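Local coordinates for protein muconate cycloisomerase (PDB 3MY9) that belongs to the enolase superfamily, pairing an alpha-plus-beta capping domain with a TIM-barrel-like domain that binds a magnesium ion, at residues 6-11 with 82-87; 89-94 with 107-112; 194-199 with 220-225; 210-215 with 238-243. All coordinates share one frame; numbering follows the deposited sequence.

Contact 1: residues 6-11 with 82-87; sequences SVVERI and APIKRV
In the N-terminal capping domain, the approach to strand 8-21 is tied to the loop between helices 64-79 and 87-97 by a single beta bridge, Val7 with Pro83. Two backbone bonds define it: Ile84 N donates to Ser6 O at 3.0 Å with an N-H...O angle of 171°, and Val8 N donates to Ala82 O at 3.1 Å. Between them the CA of Val7 adds a CA-H...O contact to the same Ala82 O at 3.4 Å, so this carbonyl is approached by two successive residues. Both bonds come from the residues flanking the pair, so the missing N-H of Pro83 costs the bridge nothing. From the bridged Pro83 the loop enters a type I turn to Arg86, closed by Arg86 N to Pro83 O at 2.9 Å, and Arg86 then serves as N-cap of helix 87-97.

The side chain of Ile84 points back at the strand. Its CG1 lies anti to the carbonyl carbon (chi1 -64°), which brings that branch to Val8 CG2 at 3.9 Å, the two side chains crossing at about a right angle. Its CD1 reaches the carbonyl carbon of Val7 at 3.8 Å. Outside the pair, Arg86 forms a salt bridge with Asp134 of the second subunit. With backbone bonds at its centre and one aliphatic pair beside them, the contact holds the loop against the start of strand 8-21 chiefly through main-chain atoms.

Contact 2: residues 89-94 with 107-112; sequences ELMARM and AVEMAL
Leu90 and Val108 cross at about a right angle where helices 87-97 and 102-120 pack as an antiparallel pair in the capping domain. The axes of the short segments run 164° apart in direction and approach to 10.6 Å, so the gap is bridged by side-chain ends. Leu90 CD2 makes two of these contacts: it touches Val108 CG1 at 3.7 Å and Leu112 CD2 at 3.5 Å, the latter tighter than usual van der Waals contact. Leu112 is also set crosswise to Leu90, so one methyl meets neighbours from successive turns of the partner helix.

Met94 comes to Val108 at a slant. Its chain runs out straight through chi2 and folds only at chi3 (-65°), a bend that lays both SD and CE against the valine; SD is 3.9 Å from Val108 CG1. Met91 is folded at chi2 and chi3 instead, and only its CE reaches over, to Glu109 CB at 4.1 Å. The carboxylate of Glu109 is engaged beyond this pair, accepting from the backbone N atoms of Leu279 and Met280.

All six touching residues are buried. Leucine and valine methyls and methionine ends supply the cohesion, while the one charged residue among them offers its CB here and directs its oxygens to main-chain donors of another part of the chain.

Contact 3: residues 194-199 with 220-225; sequences LRLDFN and TFIEQP. With MG (magnesium ion), chain C.
Arg195 lays its CG over the centre of the Phe221 ring, a CH-pi contact with the carbon 3.6 Å from the ring centroid and 11° off the normal. A bend at chi2 turns the chain so that NH1 also reaches Phe221 CE2 at 3.6 Å, the guanidinium and ring planes 48° apart; NE forms a salt bridge with Asp193, and NH1 donates to Leu323 O. The strands are parallel neighbours in the TIM-barrel-like sheet, joined through helix 207-215 as a beta-alpha-beta unit. Leu196 bridges Ile222 and Asp197 bridges Glu223; Leu196 uses both its backbone N and O, donating to Phe221 O at 3.2 Å and accepting from Glu223 N at 2.9 Å.

On the helix-facing side, Ile222 CG2 meets the edge of the Phe198 ring, near its plane, at CD2 (3.8 Å). On the other face the carboxylates of Asp197 and Glu223 stack, their planes 15° apart, with OD1 and OE1 3.5 Å from each other. Lys166 forms salt bridges with both, which probably offsets their mutual repulsion. Asp197 OD2 takes the N-H of Asn199 in an Asx turn. Magnesium is bound by Glu223 OE2 at 2.2 Å; Asp248 and four waters complete the shell, and one of these, water 2, donates to Asp197 OD1 and Asn199 OD1.

Contact 4: residues 210-215 with 238-243; sequences ILRDVD and AAALDT. With MG (magnesium ion), chain B; GOL (glycerol), chain D.
With its CG anti to the backbone N (chi1 167°), Asp215 extends its carboxylate from helix 207-215 toward Thr243, whose OG1 lies beside its own backbone N (chi1 -62°) and so presents hydroxyl and N-H to the same oxygen. This joins helix 207-215 to the loop that follows helix 231-240 in the TIM-barrel-like domain. Asp215 OD1 accepts from Thr243 OG1 at 2.5 Å, on the anti side and 34° out of the carboxylate plane, and from Thr243 N at 3.0 Å, nearly along its C-O bond. Two donors on OD1, with the partners of OD2, probably fix the rotation of the carboxylate.

The other oxygen, OD2, accepts from O1 of a glycerol, probably from the crystallisation liquor. That hydroxyl oxygen in turn accepts from Asp242 N in a nearly straight bond, making a second, ligand-mediated link between the segments. Asp215 also pairs with Lys209 of the third subunit, placing the carboxylate at a subunit interface.

Beside these polar groups the side chain of Leu241 is directed toward helix 207-215. Its CD1 touches Leu211 CB at 3.8 Å, and CD2 sits against Asp215 CB at 3.9 Å. Arg212 crosses more loosely: NH2 donates to water 6, which donates to Ala240 O, while NE pairs with Asp242 of the fourth subunit.

A magnesium ion lies at the end of helix 231-240, bound by Ala238 O at 2.0 Å and Leu241 O at 2.1 Å, with four waters completing six ligands.

How the contacts relate
Contacts 1 and 2 belong to the capping domain and touch, with Ala82 CB packed on Leu90 CD1; contacts 3 and 4 belong to the barrel domain, on the opposite side of the chain's centre. Contact 4 draws its helix 207-215 from the beta-alpha-beta unit whose strands form contact 3, and that helix covers them, Val214 resting on Leu196. Contacts 2 and 3 are buried, 1 and 4 only partly so. Chemistry follows place: main-chain bonds dominate at contact 1, apolar side chains at contact 2, and sheet pairing with acidic groups at a metal in contact 3. In contact 4 backbone carbonyls bind a second, separate magnesium ion, and neighbouring subunits take up charges.

Contact 1: residues 6-11 with 82-87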
loop_
_atom_site.group_PDB
_atom_site.type_symbol
_atom_site.label_atom_id
_atom_site.label_comp_id
_atom_site.label_asym_id
_atom_site.label_seq_id
_atom_site.Cartn_x
_atom_site.Cartn_y
_atom_site.Cartn_z
ATOM N N SER A 6 -15.452 -46.596 19.833
ATOM C CA SER A 6 -16.850 -46.665 20.227
ATOM C C SER A 6 -17.656 -45.504 19.678
ATOM O O SER A 6 -17.109 -44.457 19.307
ATOM C CB SER A 6 -16.988 -46.719 21.757
ATOM O OG SER A 6 -18.330 -46.976 22.140
ATOM N N VAL A 7 -18.968 -45.703 19.638
ATOM C CA VAL A 7 -19.883 -44.727 19.080
ATOM C C VAL A 7 -20.802 -44.150 20.145
ATOM O O VAL A 7 -21.034 -44.776 21.177
ATOM C CB VAL A 7 -20.732 -45.356 17.965
ATOM C CG1 VAL A 7 -19.861 -45.637 16.742
ATOM C CG2 VAL A 7 -21.423 -46.621 18.467
ATOM N N VAL A 8 -21.307 -42.947 19.893
ATOM C CA VAL A 8 -22.355 -42.370 20.716
ATOM C C VAL A 8 -23.628 -43.207 20.573
ATOM O O VAL A 8 -24.027 -43.563 19.456
ATOM C CB VAL A 8 -22.683 -40.939 20.298
ATOM C CG1 VAL A 8 -23.963 -40.472 20.973
ATOM C CG2 VAL A 8 -21.503 -39.986 20.617
ATOM N N GLU A 9 -24.260 -43.504 21.709
ATOM C CA GLU A 9 -25.472 -44.327 21.751
ATOM C C GLU A 9 -26.728 -43.531 22.129
ATOM O O GLU A 9 -27.807 -43.810 21.603
ATOM C CB GLU A 9 -25.283 -45.502 22.712
ATOM C CG GLU A 9 -26.278 -46.642 22.499
ATOM C CD GLU A 9 -26.020 -47.804 23.434
ATOM O OE1 GLU A 9 -25.402 -47.572 24.498
ATOM O OE2 GLU A 9 -26.423 -48.943 23.114
ATOM N N ARG A 10 -26.609 -42.571 23.043
ATOM C CA ARG A 10 -27.733 -41.685 23.368
ATOM C C ARG A 10 -27.290 -40.393 24.016
ATOM O O ARG A 10 -26.198 -40.307 24.573
ATOM C CB ARG A 10 -28.723 -42.373 24.304
ATOM C CG ARG A 10 -28.155 -42.768 25.658
ATOM C CD ARG A 10 -29.248 -43.324 26.561
ATOM N NE ARG A 10 -28.707 -43.912 27.786
ATOM C CZ ARG A 10 -28.133 -45.115 27.874
ATOM N NH1 ARG A 10 -27.993 -45.895 26.805
ATOM N NH2 ARG A 10 -27.683 -45.545 29.050
ATOM N N ILE A 11 -28.158 -39.392 23.950
ATOM C CA ILE A 11 -27.948 -38.162 24.690
ATOM C C ILE A 11 -29.166 -37.820 25.544
ATOM O O ILE A 11 -30.269 -38.330 25.317
ATOM C CB ILE A 11 -27.600 -36.970 23.764
ATOM C CG1 ILE A 11 -28.777 -36.596 22.860
ATOM C CG2 ILE A 11 -26.356 -37.291 22.932
ATOM C CD1 ILE A 11 -28.494 -35.409 21.966
ATOM N N ALA A 82 -22.245 -41.330 15.846
ATOM C CA ALA A 82 -20.928 -40.759 15.523
ATOM C C ALA A 82 -19.764 -41.443 16.259
ATOM O O ALA A 82 -19.877 -41.756 17.443
ATOM C CB ALA A 82 -20.928 -39.280 15.815
ATOM N N PRO A 83 -18.635 -41.682 15.555
ATOM C CA PRO A 83 -17.492 -42.297 16.256
ATOM C C PRO A 83 -16.758 -41.304 17.154
ATOM O O PRO A 83 -16.299 -40.266 16.689
ATOM C CB PRO A 83 -16.598 -42.824 15.119
ATOM C CG PRO A 83 -17.425 -42.654 13.823
ATOM C CD PRO A 83 -18.399 -41.557 14.103
ATOM N N ILE A 84 -16.648 -41.639 18.438
ATOM C CA ILE A 84 -16.174 -40.706 19.460
ATOM C C ILE A 84 -14.699 -40.323 19.288
ATOM O O ILE A 84 -14.316 -39.257 19.709
ATOM C CB ILE A 84 -16.420 -41.267 20.890
ATOM C CG1 ILE A 84 -17.922 -41.405 21.148
ATOM C CG2 ILE A 84 -15.824 -40.354 21.964
ATOM C CD1 ILE A 84 -18.244 -42.349 22.294
ATOM N N LYS A 85 -13.889 -41.196 18.690
ATOM C CA LYS A 85 -12.505 -40.871 18.310
ATOM C C LYS A 85 -12.422 -39.852 17.179
ATOM O O LYS A 85 -11.342 -39.329 16.938
ATOM C CB LYS A 85 -11.750 -42.106 17.797
ATOM C CG LYS A 85 -11.369 -43.176 18.787
ATOM C CD LYS A 85 -11.147 -44.554 18.046
ATOM C CE LYS A 85 -9.685 -44.777 17.650
ATOM N NZ LYS A 85 -9.307 -46.154 17.318
ATOM N N ARG A 86 -13.511 -39.569 16.464
ATOM C CA ARG A 86 -13.450 -38.611 15.332
ATOM C C ARG A 86 -14.137 -37.290 15.622
ATOM O O ARG A 86 -15.063 -36.895 14.922
ATOM C CB ARG A 86 -14.031 -39.210 14.055
ATOM C CG ARG A 86 -13.295 -40.429 13.594
ATOM C CD ARG A 86 -13.699 -40.820 12.160
ATOM N NE ARG A 86 -12.933 -41.972 11.718
ATOM C CZ ARG A 86 -12.559 -42.205 10.463
ATOM N NH1 ARG A 86 -11.854 -43.291 10.200
ATOM N NH2 ARG A 86 -12.887 -41.371 9.462
ATOM N N VAL A 87 -13.623 -36.585 16.617
ATOM C CA VAL A 87 -14.189 -35.326 17.059
ATOM C C VAL A 87 -14.133 -34.209 15.991
ATOM O O VAL A 87 -15.136 -33.540 15.727
ATOM C CB VAL A 87 -13.480 -34.869 18.342
ATOM C CG1 VAL A 87 -14.092 -33.583 18.860
ATOM C CG2 VAL A 87 -13.561 -36.020 19.404
#

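Contact 2: residues 89-94 with 107-112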
loop_
_atom_site.group_PDB
_atom_site.type_symbol
_atom_site.label_atom_id
_atom_site.label_comp_id
_atom_site.label_asym_id
_atom_site.label_seq_id
_atom_site.Cartn_x
_atom_site.Cartn_y
_atom_site.Cartn_z
ATOM N N GLU A 89 -13.890 -34.554 12.837
ATOM C CA GLU A 89 -14.760 -34.952 11.732
ATOM C C GLU A 89 -16.212 -34.592 12.032
ATOM O O GLU A 89 -16.935 -34.145 11.145
ATOM C CB GLU A 89 -14.658 -36.455 11.456
ATOM C CG GLU A 89 -15.474 -36.928 10.238
ATOM C CD GLU A 89 -15.451 -38.445 10.070
ATOM O OE1 GLU A 89 -14.837 -38.944 9.099
ATOM O OE2 GLU A 89 -16.048 -39.142 10.920
ATOM N N LEU A 90 -16.654 -34.840 13.267
ATOM C CA LEU A 90 -18.032 -34.513 13.664
ATOM C C LEU A 90 -18.217 -32.999 13.677
ATOM O O LEU A 90 -19.257 -32.532 13.244
ATOM C CB LEU A 90 -18.402 -35.095 15.044
ATOM C CG LEU A 90 -19.862 -34.868 15.517
ATOM C CD1 LEU A 90 -20.832 -35.661 14.664
ATOM C CD2 LEU A 90 -20.063 -35.231 17.011
ATOM N N MET A 91 -17.227 -32.241 14.165
ATOM C CA MET A 91 -17.339 -30.765 14.188
ATOM C C MET A 91 -17.493 -30.191 12.788
ATOM O O MET A 91 -18.216 -29.203 12.605
ATOM C CB MET A 91 -16.139 -30.095 14.887
ATOM C CG MET A 91 -16.196 -28.524 14.907
ATOM S SD MET A 91 -17.611 -27.738 15.784
ATOM C CE MET A 91 -17.122 -28.103 17.498
ATOM N N ALA A 92 -16.806 -30.791 11.807
ATOM C CA ALA A 92 -16.938 -30.375 10.394
ATOM C C ALA A 92 -18.321 -30.730 9.863
ATOM O O ALA A 92 -18.875 -29.981 9.072
ATOM C CB ALA A 92 -15.852 -31.017 9.500
ATOM N N ARG A 93 -18.880 -31.858 10.294
ATOM C CA ARG A 93 -20.277 -32.192 9.940
ATOM C C ARG A 93 -21.262 -31.181 10.560
ATOM O O ARG A 93 -22.130 -30.687 9.882
ATOM C CB ARG A 93 -20.637 -33.627 10.335
ATOM N N MET A 94 -21.092 -30.833 11.834
ATOM C CA MET A 94 -22.018 -29.910 12.498
ATOM C C MET A 94 -21.937 -28.495 11.881
ATOM O O MET A 94 -22.964 -27.825 11.747
ATOM C CB MET A 94 -21.778 -29.881 14.014
ATOM C CG MET A 94 -21.948 -31.254 14.738
ATOM S SD MET A 94 -21.910 -31.201 16.580
ATOM C CE MET A 94 -20.254 -30.659 16.854
ATOM N N ALA A 107 -20.410 -27.810 23.215
ATOM C CA ALA A 107 -20.858 -28.747 24.265
ATOM C C ALA A 107 -20.751 -30.190 23.796
ATOM O O ALA A 107 -20.433 -31.086 24.584
ATOM C CB ALA A 107 -22.302 -28.446 24.717
ATOM N N VAL A 108 -21.022 -30.426 22.517
ATOM C CA VAL A 108 -20.876 -31.764 21.952
ATOM C C VAL A 108 -19.416 -32.206 21.953
ATOM O O VAL A 108 -19.110 -33.303 22.395
ATOM C CB VAL A 108 -21.420 -31.839 20.527
ATOM C CG1 VAL A 108 -20.965 -33.117 19.856
ATOM C CG2 VAL A 108 -22.940 -31.754 20.537
ATOM N N GLU A 109 -18.522 -31.331 21.475
ATOM C CA GLU A 109 -17.075 -31.590 21.443
ATOM C C GLU A 109 -16.531 -31.885 22.846
ATOM O O GLU A 109 -15.839 -32.876 23.071
ATOM C CB GLU A 109 -16.363 -30.367 20.865
ATOM C CG GLU A 109 -14.855 -30.503 20.699
ATOM C CD GLU A 109 -14.170 -29.165 20.521
ATOM O OE1 GLU A 109 -14.529 -28.224 21.254
ATOM O OE2 GLU A 109 -13.278 -29.043 19.644
ATOM N N MET A 110 -16.842 -30.997 23.774
ATOM C CA MET A 110 -16.529 -31.143 25.200
ATOM C C MET A 110 -16.854 -32.572 25.715
ATOM O O MET A 110 -16.006 -33.278 26.269
ATOM C CB MET A 110 -17.408 -30.121 25.932
ATOM C CG MET A 110 -16.961 -29.603 27.238
ATOM S SD MET A 110 -18.095 -28.282 27.743
ATOM C CE MET A 110 -17.754 -27.045 26.535
ATOM N N ALA A 111 -18.100 -32.978 25.505
ATOM C CA ALA A 111 -18.593 -34.257 25.986
ATOM C C ALA A 111 -17.873 -35.440 25.324
ATOM O O ALA A 111 -17.544 -36.418 25.988
ATOM C CB ALA A 111 -20.095 -34.343 25.765
ATOM N N LEU A 112 -17.616 -35.349 24.021
ATOM C CA LEU A 112 -16.932 -36.451 23.313
ATOM C C LEU A 112 -15.493 -36.584 23.780
ATOM O O LEU A 112 -14.980 -37.697 23.873
ATOM C CB LEU A 112 -16.934 -36.244 21.792
ATOM C CG LEU A 112 -18.070 -36.881 21.012
ATOM C CD1 LEU A 112 -19.414 -36.595 21.642
ATOM C CD2 LEU A 112 -17.992 -36.350 19.583
#

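Contact 3: residues 194-199 with 220-225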
loop_
_atom_site.group_PDB
_atom_site.type_symbol
_atom_site.label_atom_id
_atom_site.label_comp_id
_atom_site.label_asym_id
_atom_site.label_seq_id
_atom_site.Cartn_x
_atom_site.Cartn_y
_atom_site.Cartn_z
ATOM N N LEU A 194 -1.268 -5.109 36.351
ATOM C CA LEU A 194 -2.476 -4.323 36.289
ATOM C C LEU A 194 -2.955 -4.172 34.853
ATOM O O LEU A 194 -2.200 -3.698 34.011
ATOM C CB LEU A 194 -2.212 -2.925 36.864
ATOM C CG LEU A 194 -3.361 -1.911 36.845
ATOM C CD1 LEU A 194 -4.558 -2.431 37.611
ATOM C CD2 LEU A 194 -2.915 -0.567 37.442
ATOM N N ARG A 195 -4.208 -4.539 34.597
ATOM C CA ARG A 195 -4.822 -4.396 33.291
ATOM C C ARG A 195 -5.985 -3.426 33.397
ATOM O O ARG A 195 -6.585 -3.295 34.470
ATOM C CB ARG A 195 -5.338 -5.753 32.801
ATOM C CG ARG A 195 -4.231 -6.767 32.518
ATOM C CD ARG A 195 -4.115 -7.795 33.639
ATOM N NE ARG A 195 -3.024 -8.717 33.401
ATOM C CZ ARG A 195 -3.172 -9.932 32.896
ATOM N NH1 ARG A 195 -4.358 -10.401 32.557
ATOM N NH2 ARG A 195 -2.119 -10.682 32.733
ATOM N N LEU A 196 -6.298 -2.727 32.310
ATOM C CA LEU A 196 -7.451 -1.810 32.287
ATOM C C LEU A 196 -8.443 -2.292 31.241
ATOM O O LEU A 196 -8.049 -2.784 30.194
ATOM C CB LEU A 196 -7.043 -0.379 31.922
ATOM C CG LEU A 196 -5.848 0.220 32.677
ATOM C CD1 LEU A 196 -5.565 1.682 32.216
ATOM C CD2 LEU A 196 -6.119 0.212 34.160
ATOM N N ASP A 197 -9.722 -2.091 31.493
ATOM C CA ASP A 197 -10.752 -2.480 30.552
ATOM C C ASP A 197 -11.761 -1.359 30.384
ATOM O O ASP A 197 -12.432 -1.020 31.328
ATOM C CB ASP A 197 -11.455 -3.720 31.093
ATOM C CG ASP A 197 -12.375 -4.379 30.083
ATOM O OD1 ASP A 197 -12.774 -5.525 30.370
ATOM O OD2 ASP A 197 -12.644 -3.797 28.998
ATOM N N PHE A 198 -11.881 -0.794 29.183
ATOM C CA PHE A 198 -12.877 0.274 28.961
ATOM C C PHE A 198 -14.267 -0.253 28.552
ATOM O O PHE A 198 -15.183 0.508 28.360
ATOM C CB PHE A 198 -12.368 1.263 27.911
ATOM C CG PHE A 198 -11.311 2.199 28.422
ATOM C CD1 PHE A 198 -11.667 3.403 28.986
ATOM C CD2 PHE A 198 -9.962 1.866 28.335
ATOM C CE1 PHE A 198 -10.692 4.284 29.457
ATOM C CE2 PHE A 198 -8.985 2.733 28.817
ATOM C CZ PHE A 198 -9.357 3.943 29.385
ATOM N N ASN A 199 -14.394 -1.561 28.417
ATOM C CA ASN A 199 -15.644 -2.221 27.977
ATOM C C ASN A 199 -16.281 -1.545 26.746
ATOM O O ASN A 199 -17.462 -1.225 26.728
ATOM C CB ASN A 199 -16.583 -2.373 29.176
ATOM C CG ASN A 199 -16.103 -3.495 30.144
ATOM O OD1 ASN A 199 -16.149 -4.692 29.801
ATOM N ND2 ASN A 199 -15.630 -3.103 31.341
ATOM N N THR A 220 -0.390 -3.640 31.846
ATOM C CA THR A 220 0.021 -4.794 31.035
ATOM C C THR A 220 -0.718 -4.809 29.721
ATOM O O THR A 220 -0.137 -5.115 28.711
ATOM C CB THR A 220 -0.168 -6.101 31.822
ATOM O OG1 THR A 220 0.706 -6.032 32.937
ATOM C CG2 THR A 220 0.153 -7.370 30.976
ATOM N N PHE A 221 -2.000 -4.475 29.726
ATOM C CA PHE A 221 -2.707 -4.234 28.470
ATOM C C PHE A 221 -3.933 -3.396 28.718
ATOM O O PHE A 221 -4.385 -3.261 29.850
ATOM C CB PHE A 221 -3.054 -5.545 27.706
ATOM C CG PHE A 221 -4.024 -6.510 28.435
ATOM C CD1 PHE A 221 -5.362 -6.174 28.656
ATOM C CD2 PHE A 221 -3.603 -7.795 28.791
ATOM C CE1 PHE A 221 -6.245 -7.070 29.278
ATOM C CE2 PHE A 221 -4.477 -8.704 29.417
ATOM C CZ PHE A 221 -5.794 -8.348 29.679
ATOM N N ILE A 222 -4.472 -2.839 27.647
ATOM C CA ILE A 222 -5.742 -2.108 27.684
ATOM C C ILE A 222 -6.724 -2.862 26.787
ATOM O O ILE A 222 -6.426 -3.122 25.620
ATOM C CB ILE A 222 -5.562 -0.688 27.181
ATOM C CG1 ILE A 222 -4.616 0.093 28.124
ATOM C CG2 ILE A 222 -6.909 0.002 27.057
ATOM C CD1 ILE A 222 -4.184 1.425 27.571
ATOM N N GLU A 223 -7.856 -3.275 27.347
ATOM C CA GLU A 223 -8.813 -4.109 26.604
ATOM C C GLU A 223 -9.871 -3.318 25.848
ATOM O O GLU A 223 -10.564 -2.472 26.425
ATOM C CB GLU A 223 -9.475 -5.137 27.544
ATOM C CG GLU A 223 -10.591 -5.965 26.910
ATOM C CD GLU A 223 -10.984 -7.193 27.753
ATOM O OE1 GLU A 223 -10.356 -7.463 28.802
ATOM O OE2 GLU A 223 -11.947 -7.877 27.377
ATOM N N GLN A 224 -9.944 -3.594 24.543
ATOM C CA GLN A 224 -10.992 -3.150 23.626
ATOM C C GLN A 224 -11.637 -1.812 24.024
ATOM O O GLN A 224 -12.796 -1.755 24.430
ATOM C CB GLN A 224 -12.056 -4.287 23.514
ATOM C CG GLN A 224 -13.059 -4.169 22.388
ATOM C CD GLN A 224 -12.445 -4.561 21.028
ATOM O OE1 GLN A 224 -11.729 -5.550 20.941
ATOM N NE2 GLN A 224 -12.727 -3.784 19.978
ATOM N N PRO A 225 -10.890 -0.717 23.858
ATOM C CA PRO A 225 -11.426 0.564 24.291
ATOM C C PRO A 225 -12.632 1.060 23.476
ATOM O O PRO A 225 -13.446 1.807 24.010
ATOM C CB PRO A 225 -10.224 1.517 24.177
ATOM C CG PRO A 225 -9.235 0.815 23.223
ATOM C CD PRO A 225 -9.457 -0.647 23.496
HETATM MG MG MG C . -14.119 -7.764 27.144
HETATM O O HOH W 1 1.310 -4.017 35.033
HETATM O O HOH W 2 -14.535 -6.372 28.595
HETATM O O HOH W 3 -16.132 -7.846 26.786
HETATM O O HOH W 4 -14.236 -6.089 25.815
HETATM O O HOH W 5 -14.550 -9.375 28.679
#

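Contact 4: residues 210-215 with 238-243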
loop_
_atom_site.group_PDB
_atom_site.type_symbol
_atom_site.label_atom_id
_atom_site.label_comp_id
_atom_site.label_asym_id
_atom_site.label_seq_id
_atom_site.Cartn_x
_atom_site.Cartn_y
_atom_site.Cartn_z
ATOM N N ILE A 210 -7.426 10.136 26.367
ATOM C CA ILE A 210 -7.772 9.271 27.499
ATOM C C ILE A 210 -6.753 8.146 27.608
ATOM O O ILE A 210 -6.180 7.913 28.669
ATOM C CB ILE A 210 -9.196 8.653 27.349
ATOM C CG1 ILE A 210 -10.280 9.747 27.265
ATOM C CG2 ILE A 210 -9.491 7.668 28.454
ATOM C CD1 ILE A 210 -10.423 10.557 28.471
ATOM N N LEU A 211 -6.566 7.432 26.512
ATOM C CA LEU A 211 -5.659 6.282 26.460
ATOM C C LEU A 211 -4.197 6.653 26.731
ATOM O O LEU A 211 -3.483 5.889 27.393
ATOM C CB LEU A 211 -5.773 5.552 25.120
ATOM C CG LEU A 211 -7.154 4.917 24.834
ATOM C CD1 LEU A 211 -7.199 4.370 23.405
ATOM C CD2 LEU A 211 -7.421 3.797 25.896
ATOM N N ARG A 212 -3.765 7.813 26.229
ATOM C CA ARG A 212 -2.415 8.271 26.478
ATOM C C ARG A 212 -2.194 8.556 27.945
ATOM O O ARG A 212 -1.096 8.221 28.478
ATOM C CB ARG A 212 -2.017 9.481 25.616
ATOM C CG ARG A 212 -0.501 9.833 25.726
ATOM C CD ARG A 212 -0.160 11.066 24.844
ATOM N NE ARG A 212 -0.478 10.797 23.442
ATOM C CZ ARG A 212 0.276 10.095 22.613
ATOM N NH1 ARG A 212 1.441 9.598 23.010
ATOM N NH2 ARG A 212 -0.107 9.941 21.345
ATOM N N ASP A 213 -3.210 9.101 28.622
ATOM C CA ASP A 213 -3.092 9.352 30.049
ATOM C C ASP A 213 -2.891 8.033 30.847
ATOM O O ASP A 213 -2.062 7.961 31.771
ATOM C CB ASP A 213 -4.330 10.075 30.584
ATOM C CG ASP A 213 -4.429 11.552 30.131
ATOM O OD1 ASP A 213 -3.449 12.108 29.593
ATOM O OD2 ASP A 213 -5.523 12.135 30.300
ATOM N N VAL A 214 -3.649 6.988 30.512
ATOM C CA VAL A 214 -3.580 5.764 31.315
ATOM C C VAL A 214 -2.370 4.912 30.877
ATOM O O VAL A 214 -1.818 4.157 31.666
ATOM C CB VAL A 214 -4.881 4.965 31.305
ATOM C CG1 VAL A 214 -6.072 5.827 31.841
ATOM C CG2 VAL A 214 -5.139 4.394 29.972
ATOM N N ASP A 215 -1.918 5.105 29.637
ATOM C CA ASP A 215 -0.674 4.498 29.154
ATOM C C ASP A 215 0.563 4.879 29.988
ATOM O O ASP A 215 1.508 4.093 30.045
ATOM C CB ASP A 215 -0.461 4.790 27.651
ATOM C CG ASP A 215 0.971 4.449 27.169
ATOM O OD1 ASP A 215 1.239 3.268 26.776
ATOM O OD2 ASP A 215 1.827 5.372 27.176
ATOM N N ALA A 238 -2.923 1.196 18.772
ATOM C CA ALA A 238 -1.780 0.319 18.917
ATOM C C ALA A 238 -0.522 0.989 18.366
ATOM O O ALA A 238 0.541 0.896 18.972
ATOM C CB ALA A 238 -2.019 -1.052 18.217
ATOM N N ALA A 239 -0.641 1.632 17.205
ATOM C CA ALA A 239 0.528 2.309 16.602
ATOM C C ALA A 239 1.048 3.443 17.455
ATOM O O ALA A 239 2.233 3.631 17.509
ATOM C CB ALA A 239 0.257 2.816 15.101
ATOM N N ALA A 240 0.177 4.209 18.106
ATOM C CA ALA A 240 0.637 5.386 18.900
ATOM C C ALA A 240 1.122 5.012 20.307
ATOM O O ALA A 240 1.912 5.761 20.926
ATOM C CB ALA A 240 -0.473 6.409 19.006
ATOM N N LEU A 241 0.649 3.877 20.834
ATOM C CA LEU A 241 0.907 3.576 22.231
ATOM C C LEU A 241 1.815 2.390 22.443
ATOM O O LEU A 241 1.690 1.338 21.785
ATOM C CB LEU A 241 -0.406 3.398 22.989
ATOM C CG LEU A 241 -1.377 4.595 22.954
ATOM C CD1 LEU A 241 -2.783 4.186 23.288
ATOM C CD2 LEU A 241 -0.906 5.671 23.881
ATOM N N ASP A 242 2.730 2.564 23.397
ATOM C CA ASP A 242 3.575 1.498 23.884
ATOM C C ASP A 242 2.791 0.361 24.550
ATOM O O ASP A 242 3.086 -0.805 24.332
ATOM C CB ASP A 242 4.588 2.052 24.898
ATOM C CG ASP A 242 5.623 3.008 24.271
ATOM O OD1 ASP A 242 5.632 3.236 23.030
ATOM O OD2 ASP A 242 6.456 3.515 25.056
ATOM N N THR A 243 1.827 0.726 25.398
ATOM C CA THR A 243 0.952 -0.242 26.042
ATOM C C THR A 243 0.223 -1.155 25.055
ATOM O O THR A 243 -0.380 -0.682 24.115
ATOM C CB THR A 243 -0.142 0.437 26.909
ATOM O OG1 THR A 243 0.484 1.187 27.943
ATOM C CG2 THR A 243 -1.062 -0.625 27.522
HETATM MG MG MG B . 1.588 -0.151 20.351
HETATM C C1 GOL D . 3.445 6.063 23.691
HETATM O O1 GOL D . 3.194 5.178 24.762
HETATM C C2 GOL D . 4.689 6.882 23.982
HETATM O O2 GOL D . 4.718 7.271 25.332
HETATM C C3 GOL D . 4.756 8.083 23.046
HETATM O O3 GOL D . 5.121 9.252 23.747
HETATM O O HOH W 6 2.239 8.413 19.926
HETATM O O HOH W 7 2.744 -1.381 21.753
HETATM O O HOH W 8 -0.090 -0.908 21.407
HETATM O O HOH W 9 3.343 0.511 19.693
HETATM O O HOH W 10 1.550 -1.916 19.142
#